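Local coordinates for probable enoyl-CoA hydratase/isomerase (Mycobacterium abscessus, PDB 3SWX), which probably acts on fatty acyl-CoA thioesters as an enoyl-CoA hydratase or isomerase of the crotonase family, at residues E39-A42 with L43-E47; G89-N92 with P93-D97; V107-H110 with G111-T115; E192-D195 with T196-I200. All blocks are in the same frame, centred on the assembly; numbering follows the deposited sequence.

How the contacts relate
Contacts 1 and 4 are successive turns of two helices that pack on the main sheet, 35-50 and 193-205. Contacts 2 and 3 are loop and turn structures. Contacts 1 and 2 are mostly buried and touch: Ala42 O probably accepts a hydrogen bond from Ile91 N, and Leu41 packs on Pro93. Contacts 3 and 4 are partly buried and meet where His110 lies against His193. Chemistry follows place. The helical contacts rest on backbone bonds with one apolar pair each, and contact 4 adds a threonine hydroxyl. Contact 2 centres on the Asn92 side chain and a backbone turn. Contact 3 is a valine pair across a strand-to-strand bend.

Contact 1. Residues E39-A42 with L43-E47; sequences EELA and LALGE
Leu41 overlaps Leu45 one turn further along the helix. The two side chains lie side by side and point the same way. Leu41 CD1 approaches the branch carbon Leu45 CG at 4.1 Å, an ordinary van der Waals contact. Different first torsions bring the chains together. In Leu41 the branch is swung anti to its own nitrogen (chi1 -174°), while in Leu45 it lies anti to the carbonyl carbon (chi1 -68°). The latter setting also brings Leu45 CG to 3.4 Å from Leu41 O.

The backbone beneath is regular alpha helix. Leu45 N donates to Leu41 O at 3.0 Å. Ala44 N donates to Glu40 O at 2.8 Å. Leu43 N and Gly46 N close the same i to i+4 pattern on Glu39 O and Ala42 O. Helix 35-50 is the crossover helix of a beta-alpha-beta unit between parallel strands 19-24 and 56-61, part of the crotonase fold. The leucine pair faces that sheet: Leu41 rests on Leu24, and Leu45 on Ile22. Pro93 also packs against Leu41. Ala44 turns its methyl to Leu11 and Ile13 of strand 11-16. Leu43 sits on a more exposed flank, with Leu43 CG 3.4 Å from Glu39 O. The carboxylate of Glu40 leaves the turn and is held by Thr10 OG1 and Glu9 N.

Contact 2. Residues G89-N92 with P93-D97; sequences GGIN and PWQVD. With EDO (1,2-ethanediol), chain D.
Asn92 and Asp97 cross at about a right angle, with the amide and carboxylate planes 55° apart. They lie in a loop where residues 92-95 form a type I beta turn. Gln95 N closes the turn on Asn92 O at 2.8 Å. The Asn92 side chain also makes an Asx turn: Asn92 OD1 accepts from Trp94 N at 2.9 Å, with the donor above the amide plane. CG is anti to the nitrogen of Asn92 (chi1 -176°) and beside its carbonyl carbon, which brings OD1 toward Trp94 N. Asn92 OD1 also sits at the edge of the Trp94 indole, in its plane, 3.4 Å from Trp94 CE3.

Trp94 is anchored at its other end, where NE1 donates to Leu116 O. The extended side chain of Gln95 brings Gln95 NE2 to Pro93 O in a 3.3 Å bond, while its OE1 takes Leu101 N. Pro93 also packs on Leu45 of helix 35-50, and Val96 packs on Leu234 of the second subunit. The nitrogen end of the Asn92 amide is used as well. Asn92 ND2 gives a nearly straight bond to Asp97 OD2 at 2.9 Å, from above the carboxylate plane. A second, less straight bond runs from Asn92 ND2 to O1 of an ethanediol, probably from the crystallisation liquor, at 3.1 Å.

Contact 3. Residues V107-H110 with G111-T115; sequences VAVH and GKVLT
Val113 puts one methyl against the side of Val109. Val113 CG2 lies 3.7 Å from Val109 CB and 4.0 Å from Val109 CG2, so it touches the branch point as well as a methyl. The two side chains cross at about a right angle. Val113 has CG1 anti to its nitrogen (chi1 179°). This leaves CG2 beside that nitrogen and directed at Val109. In Val109, chi1 of -55° places CG1 beside the nitrogen and CG2 between nitrogen and carbonyl. Both methyls thus flank the incoming carbon, and Val109 CG1 is 4.1 Å from Val113 CG2.

The bend between the valines is made by His110 and Gly111. It carries the chain from strand 105-109, in the main sheet of the crotonase fold, to strand 112-114 of the small sheet. Gly111 has a positive phi, and its nitrogen donates to Thr132 OG1. The His110 ring stays close to the bend, with His110 CG 3.6 Å from Gly111 N. Its outer nitrogen NE2 is hydrogen-bonded to Gly63 O, and the ring meets His193 with the planes at about 30°. Phe135 of strand 134-136 packs on both valines.

The valines meet across the bend by apolar packing. The polar groups named here, on His110 and Gly111, are tied instead to neighbouring chain at Gly63 and Thr132. The bend thus combines polar ties to its surroundings with an apolar contact of its own.

Contact 4. Residues E192-D195 with T196-I200; sequences EHVD and TAIAI
Thr196 reaches back to Glu192 O with two bonds. Thr196 OG1 and Thr196 N each donate to Glu192 O at 2.9 Å. The donors come from opposite faces of the carbonyl plane, so the oxygen is gripped from two sides. OG1 lies anti to the carbonyl carbon of Thr196 (chi1 -60°). That places it beside the nitrogen, where both donors can share one acceptor.

The next turn repeats the backbone part of this pattern. Ala197 N bonds to His193 O at 3.0 Å, and Ile198 N to Val194 O at 2.9 Å. Ala199 N completes it on Asp195 O. Val194 and Ile198 lie side by side and point the same way, with Val194 CG1 3.9 Å from Ile198 CD1. Ile198 CG1 also lies 3.5 Å from Val194 O. On its other branch, Val194 places CG2 over one face of the His193 ring, 3.6 Å above the plane and toward the rim. That imidazole also touches Asp130 of strand 126-130.

This is the opening of helix 193-205, which packs on the central sheet of the crotonase fold. Val194 and Ile198 lean on strand 56-61 through Tyr60 and Val58. Ala197 sits over Val58 and Ala108. Thr196 reaches Ile128 of strand 126-130 and Val188 of strand 186-188, while Ile200 touches Thr169 of the third subunit.

Contact 1. Residues E39-A42 with L43-E47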
ATOM      1  N   GLU B  39      -9.834 -29.767   2.021  1.00 22.87           N
ATOM      2  CA  GLU B  39      -8.903 -30.691   1.362  1.00 23.82           C
ATOM      3  C   GLU B  39      -9.126 -30.759  -0.148  1.00 23.65           C
ATOM      4  O   GLU B  39      -8.167 -30.790  -0.919  1.00 24.60           O
ATOM      5  CB  GLU B  39      -8.965 -32.092   2.016  1.00 24.99           C
ATOM      6  CG  GLU B  39      -8.573 -32.040   3.509  1.00 27.23           C
ATOM      7  CD  GLU B  39      -8.313 -33.395   4.144  1.00 32.97           C
ATOM      8  OE1 GLU B  39      -8.897 -34.403   3.699  1.00 36.29           O
ATOM      9  OE2 GLU B  39      -7.520 -33.442   5.113  1.00 36.21           O
ATOM     10  N   GLU B  40     -10.382 -30.745  -0.579  1.00 23.58           N
ATOM     11  CA  GLU B  40     -10.684 -30.766  -2.001  1.00 23.28           C
ATOM     12  C   GLU B  40     -10.201 -29.492  -2.710  1.00 22.44           C
ATOM     13  O   GLU B  40      -9.575 -29.573  -3.782  1.00 22.53           O
ATOM     14  CB  GLU B  40     -12.178 -31.010  -2.241  1.00 23.75           C
ATOM     15  CG  GLU B  40     -12.585 -32.456  -1.906  1.00 25.22           C
ATOM     16  CD  GLU B  40     -13.940 -32.845  -2.450  1.00 25.04           C
ATOM     17  OE1 GLU B  40     -14.822 -31.967  -2.619  1.00 25.60           O
ATOM     18  OE2 GLU B  40     -14.123 -34.051  -2.695  1.00 27.41           O
ATOM     19  N   LEU B  41     -10.462 -28.328  -2.114  1.00 21.07           N
ATOM     20  CA  LEU B  41      -9.992 -27.058  -2.700  1.00 19.88           C
ATOM     21  C   LEU B  41      -8.469 -27.027  -2.820  1.00 19.41           C
ATOM     22  O   LEU B  41      -7.915 -26.583  -3.837  1.00 19.46           O
ATOM     23  CB  LEU B  41     -10.508 -25.844  -1.916  1.00 19.11           C
ATOM     24  CG  LEU B  41     -10.205 -24.463  -2.527  1.00 18.18           C
ATOM     25  CD1 LEU B  41     -10.685 -24.418  -3.975  1.00 17.07           C
ATOM     26  CD2 LEU B  41     -10.807 -23.283  -1.712  1.00 14.30           C
ATOM     27  N   ALA B  42      -7.791 -27.511  -1.790  1.00 19.53           N
ATOM     28  CA  ALA B  42      -6.332 -27.699  -1.844  1.00 19.72           C
ATOM     29  C   ALA B  42      -5.902 -28.563  -3.027  1.00 20.52           C
ATOM     30  O   ALA B  42      -4.980 -28.200  -3.767  1.00 19.86           O
ATOM     31  CB  ALA B  42      -5.807 -28.284  -0.511  1.00 19.99           C
ATOM     32  N   LEU B  43      -6.584 -29.687  -3.229  1.00 22.27           N
ATOM     33  CA  LEU B  43      -6.267 -30.576  -4.355  1.00 23.26           C
ATOM     34  C   LEU B  43      -6.540 -29.900  -5.699  1.00 23.54           C
ATOM     35  O   LEU B  43      -5.681 -29.920  -6.600  1.00 23.94           O
ATOM     36  CB  LEU B  43      -7.047 -31.891  -4.261  1.00 24.43           C
ATOM     37  CG  LEU B  43      -6.599 -32.829  -3.130  1.00 26.87           C
ATOM     38  CD1 LEU B  43      -7.537 -34.049  -2.963  1.00 27.25           C
ATOM     39  CD2 LEU B  43      -5.154 -33.299  -3.371  1.00 28.85           C
ATOM     40  N   ALA B  44      -7.717 -29.287  -5.828  1.00 22.95           N
ATOM     41  CA  ALA B  44      -8.116 -28.659  -7.074  1.00 22.68           C
ATOM     42  C   ALA B  44      -7.099 -27.607  -7.496  1.00 22.31           C
ATOM     43  O   ALA B  44      -6.682 -27.561  -8.660  1.00 22.45           O
ATOM     44  CB  ALA B  44      -9.516 -28.049  -6.951  1.00 22.22           C
ATOM     45  N   LEU B  45      -6.668 -26.787  -6.543  1.00 21.86           N
ATOM     46  CA  LEU B  45      -5.692 -25.740  -6.831  1.00 20.94           C
ATOM     47  C   LEU B  45      -4.314 -26.312  -7.116  1.00 21.35           C
ATOM     48  O   LEU B  45      -3.572 -25.768  -7.930  1.00 20.78           O
ATOM     49  CB  LEU B  45      -5.665 -24.712  -5.711  1.00 20.23           C
ATOM     50  CG  LEU B  45      -6.942 -23.864  -5.605  1.00 19.90           C
ATOM     51  CD1 LEU B  45      -6.858 -22.910  -4.425  1.00 18.73           C
ATOM     52  CD2 LEU B  45      -7.218 -23.100  -6.910  1.00 16.29           C
ATOM     53  N   GLY B  46      -3.978 -27.433  -6.482  1.00 22.47           N
ATOM     54  CA  GLY B  46      -2.709 -28.135  -6.782  1.00 22.80           C
ATOM     55  C   GLY B  46      -2.722 -28.730  -8.184  1.00 23.50           C
ATOM     56  O   GLY B  46      -1.744 -28.634  -8.927  1.00 22.39           O
ATOM     57  N   GLU B  47      -3.849 -29.337  -8.546  1.00 24.23           N
ATOM     58  CA  GLU B  47      -4.085 -29.790  -9.919  1.00 25.98           C
ATOM     59  C   GLU B  47      -3.942 -28.618 -10.901  1.00 25.12           C
ATOM     60  O   GLU B  47      -3.292 -28.741 -11.951  1.00 25.18           O
ATOM     61  CB  GLU B  47      -5.483 -30.397 -10.029  1.00 27.29           C
ATOM     62  CG  GLU B  47      -5.671 -31.392 -11.139  1.00 32.93           C
ATOM     63  CD  GLU B  47      -5.752 -32.819 -10.612  1.00 39.27           C
ATOM     64  OE1 GLU B  47      -6.712 -33.115  -9.852  1.00 41.92           O
ATOM     65  OE2 GLU B  47      -4.852 -33.631 -10.949  1.00 42.92           O
TER

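Contact 2. Residues G89-N92 with P93-D97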
ATOM      1  N   GLY B  89      -0.968 -33.902  -3.727  1.00 31.82           N
ATOM      2  CA  GLY B  89      -0.139 -32.745  -3.912  1.00 30.69           C
ATOM      3  C   GLY B  89      -1.130 -31.595  -4.061  1.00 29.51           C
ATOM      4  O   GLY B  89      -1.461 -31.140  -5.176  1.00 29.55           O
ATOM      5  N   GLY B  90      -1.647 -31.154  -2.920  1.00 27.84           N
ATOM      6  CA  GLY B  90      -2.451 -29.940  -2.866  1.00 26.24           C
ATOM      7  C   GLY B  90      -1.576 -28.733  -2.585  1.00 24.79           C
ATOM      8  O   GLY B  90      -0.367 -28.858  -2.398  1.00 23.38           O
ATOM      9  N   ILE B  91      -2.204 -27.558  -2.580  1.00 23.54           N
ATOM     10  CA  ILE B  91      -1.595 -26.349  -2.064  1.00 22.41           C
ATOM     11  C   ILE B  91      -2.606 -25.648  -1.165  1.00 21.47           C
ATOM     12  O   ILE B  91      -3.779 -25.559  -1.515  1.00 21.73           O
ATOM     13  CB  ILE B  91      -1.152 -25.393  -3.195  1.00 22.94           C
ATOM     14  CG1 ILE B  91      -0.463 -24.169  -2.606  1.00 21.77           C
ATOM     15  CG2 ILE B  91      -2.359 -24.951  -4.092  1.00 23.69           C
ATOM     16  CD1 ILE B  91       0.186 -23.282  -3.663  1.00 24.34           C
ATOM     17  N   ASN B  92      -2.162 -25.170  -0.005  1.00 20.26           N
ATOM     18  CA  ASN B  92      -3.039 -24.421   0.879  1.00 19.78           C
ATOM     19  C   ASN B  92      -3.695 -23.279   0.075  1.00 18.86           C
ATOM     20  O   ASN B  92      -3.002 -22.422  -0.457  1.00 18.82           O
ATOM     21  CB  ASN B  92      -2.273 -23.899   2.115  1.00 19.56           C
ATOM     22  CG  ASN B  92      -3.162 -23.203   3.104  1.00 19.79           C
ATOM     23  OD1 ASN B  92      -4.244 -22.754   2.767  1.00 21.45           O
ATOM     24  ND2 ASN B  92      -2.691 -23.068   4.328  1.00 21.67           N
ATOM     25  N   PRO B  93      -5.034 -23.298  -0.048  1.00 17.70           N
ATOM     26  CA  PRO B  93      -5.693 -22.258  -0.845  1.00 17.79           C
ATOM     27  C   PRO B  93      -5.405 -20.842  -0.349  1.00 17.02           C
ATOM     28  O   PRO B  93      -5.348 -19.938  -1.162  1.00 16.67           O
ATOM     29  CB  PRO B  93      -7.186 -22.593  -0.715  1.00 17.68           C
ATOM     30  CG  PRO B  93      -7.203 -24.076  -0.446  1.00 18.38           C
ATOM     31  CD  PRO B  93      -5.992 -24.299   0.447  1.00 18.25           C
ATOM     32  N   TRP B  94      -5.191 -20.683   0.961  1.00 16.64           N
ATOM     33  CA  TRP B  94      -4.806 -19.396   1.550  1.00 16.99           C
ATOM     34  C   TRP B  94      -3.319 -19.059   1.374  1.00 16.84           C
ATOM     35  O   TRP B  94      -2.900 -17.914   1.624  1.00 17.39           O
ATOM     36  CB  TRP B  94      -5.230 -19.333   3.034  1.00 17.07           C
ATOM     37  CG  TRP B  94      -6.709 -19.250   3.142  1.00 17.73           C
ATOM     38  CD1 TRP B  94      -7.457 -18.132   3.264  1.00 17.96           C
ATOM     39  CD2 TRP B  94      -7.626 -20.347   3.060  1.00 19.66           C
ATOM     40  NE1 TRP B  94      -8.802 -18.459   3.295  1.00 17.36           N
ATOM     41  CE2 TRP B  94      -8.921 -19.818   3.171  1.00 19.72           C
ATOM     42  CE3 TRP B  94      -7.473 -21.736   2.926  1.00 20.64           C
ATOM     43  CZ2 TRP B  94     -10.060 -20.627   3.132  1.00 19.83           C
ATOM     44  CZ3 TRP B  94      -8.615 -22.534   2.890  1.00 21.82           C
ATOM     45  CH2 TRP B  94      -9.881 -21.977   2.993  1.00 20.51           C
ATOM     46  N   GLN B  95      -2.533 -20.041   0.938  1.00 16.99           N
ATOM     47  CA  GLN B  95      -1.155 -19.808   0.487  1.00 16.87           C
ATOM     48  C   GLN B  95      -0.300 -19.049   1.529  1.00 16.67           C
ATOM     49  O   GLN B  95       0.440 -18.116   1.202  1.00 17.31           O
ATOM     50  CB  GLN B  95      -1.158 -19.097  -0.862  1.00 15.83           C
ATOM     51  CG  GLN B  95      -1.924 -19.855  -1.952  1.00 16.68           C
ATOM     52  CD  GLN B  95      -2.160 -19.027  -3.195  1.00 15.99           C
ATOM     53  OE1 GLN B  95      -1.215 -18.601  -3.857  1.00 17.42           O
ATOM     54  NE2 GLN B  95      -3.422 -18.778  -3.511  1.00 18.37           N
ATOM     55  N   VAL B  96      -0.396 -19.502   2.767  1.00 17.25           N
ATOM     56  CA  VAL B  96       0.348 -18.957   3.903  1.00 18.17           C
ATOM     57  C   VAL B  96       1.308 -19.968   4.553  1.00 19.28           C
ATOM     58  O   VAL B  96       1.727 -19.758   5.682  1.00 19.73           O
ATOM     59  CB  VAL B  96      -0.612 -18.453   5.000  1.00 17.87           C
ATOM     60  CG1 VAL B  96      -1.292 -17.185   4.584  1.00 17.02           C
ATOM     61  CG2 VAL B  96      -1.632 -19.535   5.362  1.00 18.34           C
ATOM     62  N   ASP B  97       1.644 -21.059   3.861  1.00 20.28           N
ATOM     63  CA  ASP B  97       2.578 -22.043   4.395  1.00 21.67           C
ATOM     64  C   ASP B  97       3.903 -22.017   3.654  1.00 21.81           C
ATOM     65  O   ASP B  97       4.690 -22.916   3.806  1.00 23.31           O
ATOM     66  CB  ASP B  97       2.000 -23.472   4.342  1.00 22.21           C
ATOM     67  CG  ASP B  97       0.738 -23.633   5.176  1.00 24.35           C
ATOM     68  OD1 ASP B  97       0.604 -22.964   6.227  1.00 26.67           O
ATOM     69  OD2 ASP B  97      -0.124 -24.435   4.782  1.00 25.45           O
TER
HETATM   70  C1  EDO D 262      -5.598 -21.908   6.862  1.00 41.64           C
HETATM   71  O1  EDO D 262      -4.213 -22.304   6.972  1.00 38.82           O
HETATM   72  C2  EDO D 262      -6.557 -23.095   7.036  1.00 42.83           C
HETATM   73  O2  EDO D 262      -5.978 -24.186   7.780  1.00 44.16           O

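Contact 3. Residues V107-H110 with G111-T115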
ATOM      1  N   VAL B 107     -11.135 -14.314  -7.754  1.00 16.06           N
ATOM      2  CA  VAL B 107     -12.218 -14.695  -6.846  1.00 16.14           C
ATOM      3  C   VAL B 107     -13.431 -13.797  -7.054  1.00 16.04           C
ATOM      4  O   VAL B 107     -13.314 -12.576  -7.058  1.00 15.80           O
ATOM      5  CB  VAL B 107     -11.760 -14.693  -5.366  1.00 15.86           C
ATOM      6  CG1 VAL B 107     -12.957 -14.738  -4.422  1.00 15.47           C
ATOM      7  CG2 VAL B 107     -10.824 -15.885  -5.102  1.00 16.20           C
ATOM      8  N   ALA B 108     -14.585 -14.427  -7.258  1.00 15.81           N
ATOM      9  CA  ALA B 108     -15.848 -13.732  -7.481  1.00 15.65           C
ATOM     10  C   ALA B 108     -16.725 -13.946  -6.253  1.00 15.67           C
ATOM     11  O   ALA B 108     -17.022 -15.085  -5.911  1.00 14.41           O
ATOM     12  CB  ALA B 108     -16.557 -14.286  -8.735  1.00 15.59           C
ATOM     13  N   VAL B 109     -17.145 -12.850  -5.612  1.00 16.32           N
ATOM     14  CA  VAL B 109     -17.885 -12.916  -4.359  1.00 16.18           C
ATOM     15  C   VAL B 109     -19.264 -12.251  -4.456  1.00 17.28           C
ATOM     16  O   VAL B 109     -19.487 -11.340  -5.243  1.00 16.95           O
ATOM     17  CB  VAL B 109     -17.084 -12.312  -3.130  1.00 16.60           C
ATOM     18  CG1 VAL B 109     -15.696 -12.989  -2.964  1.00 14.65           C
ATOM     19  CG2 VAL B 109     -16.946 -10.775  -3.208  1.00 13.91           C
ATOM     20  N   HIS B 110     -20.176 -12.735  -3.622  1.00 17.96           N
ATOM     21  CA  HIS B 110     -21.523 -12.194  -3.488  1.00 18.56           C
ATOM     22  C   HIS B 110     -22.047 -12.590  -2.111  1.00 18.26           C
ATOM     23  O   HIS B 110     -21.570 -13.548  -1.524  1.00 17.08           O
ATOM     24  CB  HIS B 110     -22.431 -12.784  -4.561  1.00 18.83           C
ATOM     25  CG  HIS B 110     -22.811 -14.214  -4.314  1.00 20.90           C
ATOM     26  ND1 HIS B 110     -21.900 -15.249  -4.369  1.00 19.54           N
ATOM     27  CD2 HIS B 110     -24.005 -14.778  -4.002  1.00 22.31           C
ATOM     28  CE1 HIS B 110     -22.516 -16.386  -4.104  1.00 21.08           C
ATOM     29  NE2 HIS B 110     -23.794 -16.129  -3.884  1.00 23.25           N
ATOM     30  N   GLY B 111     -23.036 -11.856  -1.610  1.00 19.26           N
ATOM     31  CA  GLY B 111     -23.595 -12.110  -0.272  1.00 19.96           C
ATOM     32  C   GLY B 111     -22.547 -11.939   0.816  1.00 20.19           C
ATOM     33  O   GLY B 111     -21.586 -11.184   0.651  1.00 18.85           O
ATOM     34  N   LYS B 112     -22.711 -12.652   1.921  1.00 21.59           N
ATOM     35  CA  LYS B 112     -21.724 -12.598   3.014  1.00 22.99           C
ATOM     36  C   LYS B 112     -20.402 -13.269   2.690  1.00 22.59           C
ATOM     37  O   LYS B 112     -20.340 -14.425   2.199  1.00 24.31           O
ATOM     38  CB  LYS B 112     -22.293 -13.202   4.293  1.00 23.98           C
ATOM     39  CG  LYS B 112     -23.448 -12.378   4.831  1.00 26.38           C
ATOM     40  CD  LYS B 112     -23.918 -12.886   6.188  1.00 30.69           C
ATOM     41  CE  LYS B 112     -25.011 -12.001   6.763  1.00 31.81           C
ATOM     42  NZ  LYS B 112     -25.220 -12.363   8.188  1.00 35.21           N
ATOM     43  N   VAL B 113     -19.340 -12.531   2.968  1.00 21.40           N
ATOM     44  CA  VAL B 113     -17.999 -13.019   2.854  1.00 20.34           C
ATOM     45  C   VAL B 113     -17.437 -12.903   4.281  1.00 20.40           C
ATOM     46  O   VAL B 113     -17.044 -11.795   4.731  1.00 20.53           O
ATOM     47  CB  VAL B 113     -17.193 -12.175   1.844  1.00 20.04           C
ATOM     48  CG1 VAL B 113     -15.749 -12.683   1.738  1.00 19.53           C
ATOM     49  CG2 VAL B 113     -17.870 -12.189   0.462  1.00 18.60           C
ATOM     50  N   LEU B 114     -17.446 -14.013   5.022  1.00 19.30           N
ATOM     51  CA  LEU B 114     -16.995 -13.974   6.402  1.00 19.06           C
ATOM     52  C   LEU B 114     -15.625 -14.592   6.557  1.00 18.33           C
ATOM     53  O   LEU B 114     -15.298 -15.539   5.858  1.00 18.58           O
ATOM     54  CB  LEU B 114     -17.969 -14.708   7.325  1.00 20.05           C
ATOM     55  CG  LEU B 114     -19.453 -14.344   7.202  1.00 20.56           C
ATOM     56  CD1 LEU B 114     -20.314 -15.296   8.073  1.00 20.27           C
ATOM     57  CD2 LEU B 114     -19.660 -12.895   7.559  1.00 17.86           C
ATOM     58  N   THR B 115     -14.866 -14.053   7.514  1.00 17.66           N
ATOM     59  CA  THR B 115     -13.645 -14.645   8.028  1.00 17.45           C
ATOM     60  C   THR B 115     -12.711 -15.156   6.908  1.00 17.51           C
ATOM     61  O   THR B 115     -12.105 -14.362   6.177  1.00 16.80           O
ATOM     62  CB  THR B 115     -13.988 -15.756   9.087  1.00 17.46           C
ATOM     63  OG1 THR B 115     -14.766 -16.788   8.478  1.00 18.02           O
ATOM     64  CG2 THR B 115     -14.777 -15.181  10.266  1.00 16.40           C
TER

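Contact 4. Residues E192-D195 with T196-I200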
ATOM      1  N   GLU B 192     -23.692 -11.121 -11.508  1.00 22.36           N
ATOM      2  CA  GLU B 192     -22.754 -11.034 -12.651  1.00 22.43           C
ATOM      3  C   GLU B 192     -21.287 -11.228 -12.299  1.00 20.69           C
ATOM      4  O   GLU B 192     -20.420 -11.092 -13.162  1.00 19.85           O
ATOM      5  CB  GLU B 192     -22.811  -9.659 -13.286  1.00 23.30           C
ATOM      6  CG  GLU B 192     -24.145  -9.103 -13.446  1.00 28.67           C
ATOM      7  CD  GLU B 192     -24.570  -9.135 -14.822  1.00 35.56           C
ATOM      8  OE1 GLU B 192     -24.756  -8.015 -15.361  1.00 40.52           O
ATOM      9  OE2 GLU B 192     -24.687 -10.273 -15.358  1.00 40.99           O
ATOM     10  N   HIS B 193     -21.013 -11.460 -11.026  1.00 19.52           N
ATOM     11  CA  HIS B 193     -19.643 -11.557 -10.520  1.00 18.32           C
ATOM     12  C   HIS B 193     -18.854 -12.700 -11.155  1.00 18.14           C
ATOM     13  O   HIS B 193     -17.706 -12.519 -11.520  1.00 16.86           O
ATOM     14  CB  HIS B 193     -19.634 -11.686  -8.993  1.00 17.84           C
ATOM     15  CG  HIS B 193     -20.535 -12.756  -8.459  1.00 18.70           C
ATOM     16  ND1 HIS B 193     -21.901 -12.745  -8.649  1.00 20.54           N
ATOM     17  CD2 HIS B 193     -20.267 -13.861  -7.726  1.00 19.17           C
ATOM     18  CE1 HIS B 193     -22.434 -13.802  -8.059  1.00 20.92           C
ATOM     19  NE2 HIS B 193     -21.459 -14.502  -7.503  1.00 19.80           N
ATOM     20  N   VAL B 194     -19.477 -13.868 -11.302  1.00 18.77           N
ATOM     21  CA  VAL B 194     -18.783 -15.027 -11.893  1.00 19.29           C
ATOM     22  C   VAL B 194     -18.495 -14.790 -13.387  1.00 19.12           C
ATOM     23  O   VAL B 194     -17.365 -14.933 -13.826  1.00 19.34           O
ATOM     24  CB  VAL B 194     -19.559 -16.344 -11.726  1.00 20.27           C
ATOM     25  CG1 VAL B 194     -18.645 -17.528 -12.095  1.00 21.80           C
ATOM     26  CG2 VAL B 194     -20.113 -16.499 -10.295  1.00 19.95           C
ATOM     27  N   ASP B 195     -19.492 -14.370 -14.155  1.00 19.80           N
ATOM     28  CA  ASP B 195     -19.247 -14.059 -15.581  1.00 20.24           C
ATOM     29  C   ASP B 195     -18.246 -12.918 -15.806  1.00 19.15           C
ATOM     30  O   ASP B 195     -17.499 -12.965 -16.771  1.00 19.30           O
ATOM     31  CB  ASP B 195     -20.545 -13.742 -16.323  1.00 21.48           C
ATOM     32  CG  ASP B 195     -21.472 -14.951 -16.425  1.00 24.94           C
ATOM     33  OD1 ASP B 195     -20.991 -16.107 -16.400  1.00 28.22           O
ATOM     34  OD2 ASP B 195     -22.680 -14.728 -16.516  1.00 30.02           O
ATOM     35  N   THR B 196     -18.225 -11.909 -14.933  1.00 17.96           N
ATOM     36  CA  THR B 196     -17.258 -10.828 -15.080  1.00 17.61           C
ATOM     37  C   THR B 196     -15.867 -11.376 -14.807  1.00 17.22           C
ATOM     38  O   THR B 196     -14.933 -11.084 -15.567  1.00 17.25           O
ATOM     39  CB  THR B 196     -17.589  -9.605 -14.186  1.00 17.78           C
ATOM     40  OG1 THR B 196     -18.881  -9.104 -14.545  1.00 17.65           O
ATOM     41  CG2 THR B 196     -16.556  -8.472 -14.352  1.00 15.35           C
ATOM     42  N   ALA B 197     -15.739 -12.211 -13.776  1.00 16.88           N
ATOM     43  CA  ALA B 197     -14.443 -12.803 -13.446  1.00 17.34           C
ATOM     44  C   ALA B 197     -13.916 -13.728 -14.565  1.00 17.60           C
ATOM     45  O   ALA B 197     -12.730 -13.701 -14.871  1.00 18.17           O
ATOM     46  CB  ALA B 197     -14.511 -13.554 -12.100  1.00 16.83           C
ATOM     47  N   ILE B 198     -14.793 -14.513 -15.192  1.00 18.10           N
ATOM     48  CA  ILE B 198     -14.386 -15.399 -16.307  1.00 17.67           C
ATOM     49  C   ILE B 198     -13.985 -14.560 -17.526  1.00 18.26           C
ATOM     50  O   ILE B 198     -13.013 -14.876 -18.204  1.00 17.83           O
ATOM     51  CB  ILE B 198     -15.496 -16.402 -16.687  1.00 18.50           C
ATOM     52  CG1 ILE B 198     -15.725 -17.423 -15.573  1.00 17.48           C
ATOM     53  CG2 ILE B 198     -15.189 -17.156 -18.023  1.00 17.02           C
ATOM     54  CD1 ILE B 198     -17.096 -18.123 -15.665  1.00 18.82           C
ATOM     55  N   ALA B 199     -14.709 -13.478 -17.816  1.00 18.34           N
ATOM     56  CA  ALA B 199     -14.312 -12.652 -18.960  1.00 18.08           C
ATOM     57  C   ALA B 199     -12.868 -12.145 -18.745  1.00 17.90           C
ATOM     58  O   ALA B 199     -12.036 -12.179 -19.672  1.00 17.61           O
ATOM     59  CB  ALA B 199     -15.302 -11.484 -19.202  1.00 18.30           C
ATOM     60  N   ILE B 200     -12.559 -11.706 -17.521  1.00 17.11           N
ATOM     61  CA  ILE B 200     -11.222 -11.194 -17.223  1.00 16.53           C
ATOM     62  C   ILE B 200     -10.174 -12.303 -17.296  1.00 16.36           C
ATOM     63  O   ILE B 200      -9.062 -12.088 -17.777  1.00 16.22           O
ATOM     64  CB  ILE B 200     -11.148 -10.477 -15.843  1.00 16.70           C
ATOM     65  CG1 ILE B 200     -12.060  -9.241 -15.825  1.00 16.48           C
ATOM     66  CG2 ILE B 200      -9.696 -10.044 -15.565  1.00 14.88           C
ATOM     67  CD1 ILE B 200     -12.448  -8.754 -14.420  1.00 18.93           C
TER